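Local coordinates for protein methyltransferase (Pyrococcus horikoshii, PDB 1IXK) that probably transfers a methyl group from S-adenosyl-L-methionine to carbon 5 of cytidine in RNA, at residues A[126-131]-A[153-158]. Residues are numbered along the deposited sequence; the frame is centred on the assembly and turned at random.
Sequences AAAPGG and ENRLRE
Ala128, in the loop between strand 121-124 and helix 131-139, comes nearest to Arg155 on the first turn of helix 153-166, with their CA atoms 7.7 Å apart and no backbone hydrogen bond joining the two segments. The gap is spanned by the side chain of Arg155, whose CB points toward the loop. CG stands anti to the backbone N (chi1 -171°), and a bend at chi3 (56°) turns the guanidinium so that one flat face lies against the methyl group of Ala128. That methyl sits over the centre of the group, with CB of Ala128 3.6 Å from CZ of Arg155 and 3.8 Å from its NE, a methyl packed on the face of a planar cation. Beside it, the carbonyl O of Ala127 approaches NH2 of Arg155 obliquely at 3.3 Å; the angle is too poor for a hydrogen bond, although the carbonyl dipole may still favour the positive charge. The stronger partner of NH2 is Asp150, which forms a salt bridge to it through OD1. Thr159, one turn further along the helix, ties the same elements together through OG1, hydrogen-bonded to the carbonyl O atoms of both Pro129 and Arg155. Replacing Arg155 with an alanine would probably leave Asp150 without this salt-bridge mate and the methyl of Ala128 without its flat cover. Residues 126-131 and Asp150 belong to the predicted S-adenosyl-L-methionine site, laid out as in other class I methyltransferases: a glycine-containing loop after one strand and an acidic residue after the next. The contact, small and near the surface, is thus van der Waals packing on a cation anchored from outside by Asp150, and Arg155 thereby links the predicted cofactor loop to the acidic residue that probably shares its ligand.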
loop_
_atom_site.group_PDB
_atom_site.type_symbol
_atom_site.label_atom_id
_atom_site.label_comp_id
_atom_site.label_asym_id
_atom_site.label_seq_id
_atom_site.Cartn_x
_atom_site.Cartn_y
_atom_site.Cartn_z
ATOM N N ALA A 126 -3.046 0.709 -9.752
ATOM C CA ALA A 126 -2.879 2.017 -9.120
ATOM C C ALA A 126 -3.248 3.158 -10.057
ATOM O O ALA A 126 -3.124 3.041 -11.277
ATOM C CB ALA A 126 -1.440 2.191 -8.648
ATOM N N ALA A 127 -3.707 4.262 -9.477
ATOM C CA ALA A 127 -4.061 5.438 -10.261
ATOM C C ALA A 127 -2.760 6.120 -10.675
ATOM O O ALA A 127 -2.663 6.710 -11.752
ATOM C CB ALA A 127 -4.909 6.390 -9.429
ATOM N N ALA A 128 -1.759 6.029 -9.807
ATOM C CA ALA A 128 -0.456 6.625 -10.070
ATOM C C ALA A 128 0.636 5.571 -9.904
ATOM O O ALA A 128 1.345 5.549 -8.899
ATOM C CB ALA A 128 -0.215 7.787 -9.121
ATOM N N PRO A 129 0.778 4.676 -10.893
ATOM C CA PRO A 129 1.792 3.615 -10.852
ATOM C C PRO A 129 3.178 4.218 -10.670
ATOM O O PRO A 129 3.458 5.305 -11.181
ATOM C CB PRO A 129 1.652 2.940 -12.216
ATOM C CG PRO A 129 0.237 3.228 -12.607
ATOM C CD PRO A 129 0.033 4.644 -12.164
ATOM N N GLY A 130 4.045 3.516 -9.946
ATOM C CA GLY A 130 5.390 4.024 -9.736
ATOM C C GLY A 130 6.266 3.140 -8.867
ATOM O O GLY A 130 6.805 2.136 -9.329
ATOM N N GLY A 131 6.408 3.526 -7.603
ATOM C CA GLY A 131 7.231 2.777 -6.675
ATOM C C GLY A 131 6.841 1.323 -6.491
ATOM O O GLY A 131 7.702 0.448 -6.504
ATOM N N GLU A 153 -0.557 11.628 -18.587
ATOM C CA GLU A 153 0.584 11.369 -19.463
ATOM C C GLU A 153 1.917 11.895 -18.936
ATOM O O GLU A 153 2.946 11.232 -19.078
ATOM C CB GLU A 153 0.343 11.952 -20.856
ATOM C CG GLU A 153 1.382 11.487 -21.883
ATOM C CD GLU A 153 1.236 10.010 -22.223
ATOM O OE1 GLU A 153 0.207 9.645 -22.826
ATOM O OE2 GLU A 153 2.141 9.210 -21.884
ATOM N N ASN A 154 1.907 13.086 -18.341
ATOM C CA ASN A 154 3.136 13.663 -17.811
ATOM C C ASN A 154 3.717 12.778 -16.719
ATOM O O ASN A 154 4.921 12.540 -16.673
ATOM C CB ASN A 154 2.878 15.062 -17.248
ATOM C CG ASN A 154 2.412 16.037 -18.308
ATOM O OD1 ASN A 154 3.034 16.169 -19.362
ATOM N ND2 ASN A 154 1.314 16.732 -18.031
ATOM N N ARG A 155 2.849 12.294 -15.843
ATOM C CA ARG A 155 3.272 11.431 -14.751
ATOM C C ARG A 155 3.752 10.100 -15.318
ATOM O O ARG A 155 4.748 9.536 -14.856
ATOM C CB ARG A 155 2.103 11.211 -13.791
ATOM C CG ARG A 155 2.466 10.510 -12.496
ATOM C CD ARG A 155 1.356 10.700 -11.473
ATOM N NE ARG A 155 0.068 10.232 -11.976
ATOM C CZ ARG A 155 -1.093 10.456 -11.371
ATOM N NH1 ARG A 155 -1.125 11.143 -10.238
ATOM N NH2 ARG A 155 -2.220 9.994 -11.896
ATOM N N LEU A 156 3.046 9.605 -16.330
ATOM C CA LEU A 156 3.406 8.343 -16.963
ATOM C C LEU A 156 4.797 8.473 -17.577
ATOM O O LEU A 156 5.605 7.546 -17.507
ATOM C CB LEU A 156 2.372 7.975 -18.035
ATOM C CG LEU A 156 2.447 6.569 -18.637
ATOM C CD1 LEU A 156 1.139 6.252 -19.362
ATOM C CD2 LEU A 156 3.638 6.471 -19.590
ATOM N N ARG A 157 5.078 9.626 -18.176
ATOM C CA ARG A 157 6.384 9.867 -18.777
ATOM C C ARG A 157 7.469 9.855 -17.709
ATOM O O ARG A 157 8.557 9.319 -17.920
ATOM C CB ARG A 157 6.395 11.215 -19.499
ATOM C CG ARG A 157 5.647 11.209 -20.810
ATOM C CD ARG A 157 5.394 12.622 -21.298
ATOM N NE ARG A 157 4.773 12.635 -22.617
ATOM C CZ ARG A 157 4.023 13.633 -23.073
ATOM N NH1 ARG A 157 3.803 14.693 -22.306
ATOM N NH2 ARG A 157 3.500 13.573 -24.292
ATOM N N GLU A 158 7.165 10.457 -16.566
ATOM C CA GLU A 158 8.094 10.524 -15.447
ATOM C C GLU A 158 8.395 9.116 -14.950
ATOM O O GLU A 158 9.550 8.762 -14.709
ATOM C CB GLU A 158 7.479 11.355 -14.317
ATOM C CG GLU A 158 8.171 11.223 -12.968
ATOM C CD GLU A 158 7.428 11.957 -11.859
ATOM O OE1 GLU A 158 6.220 11.694 -11.670
ATOM O OE2 GLU A 158 8.051 12.797 -11.173
#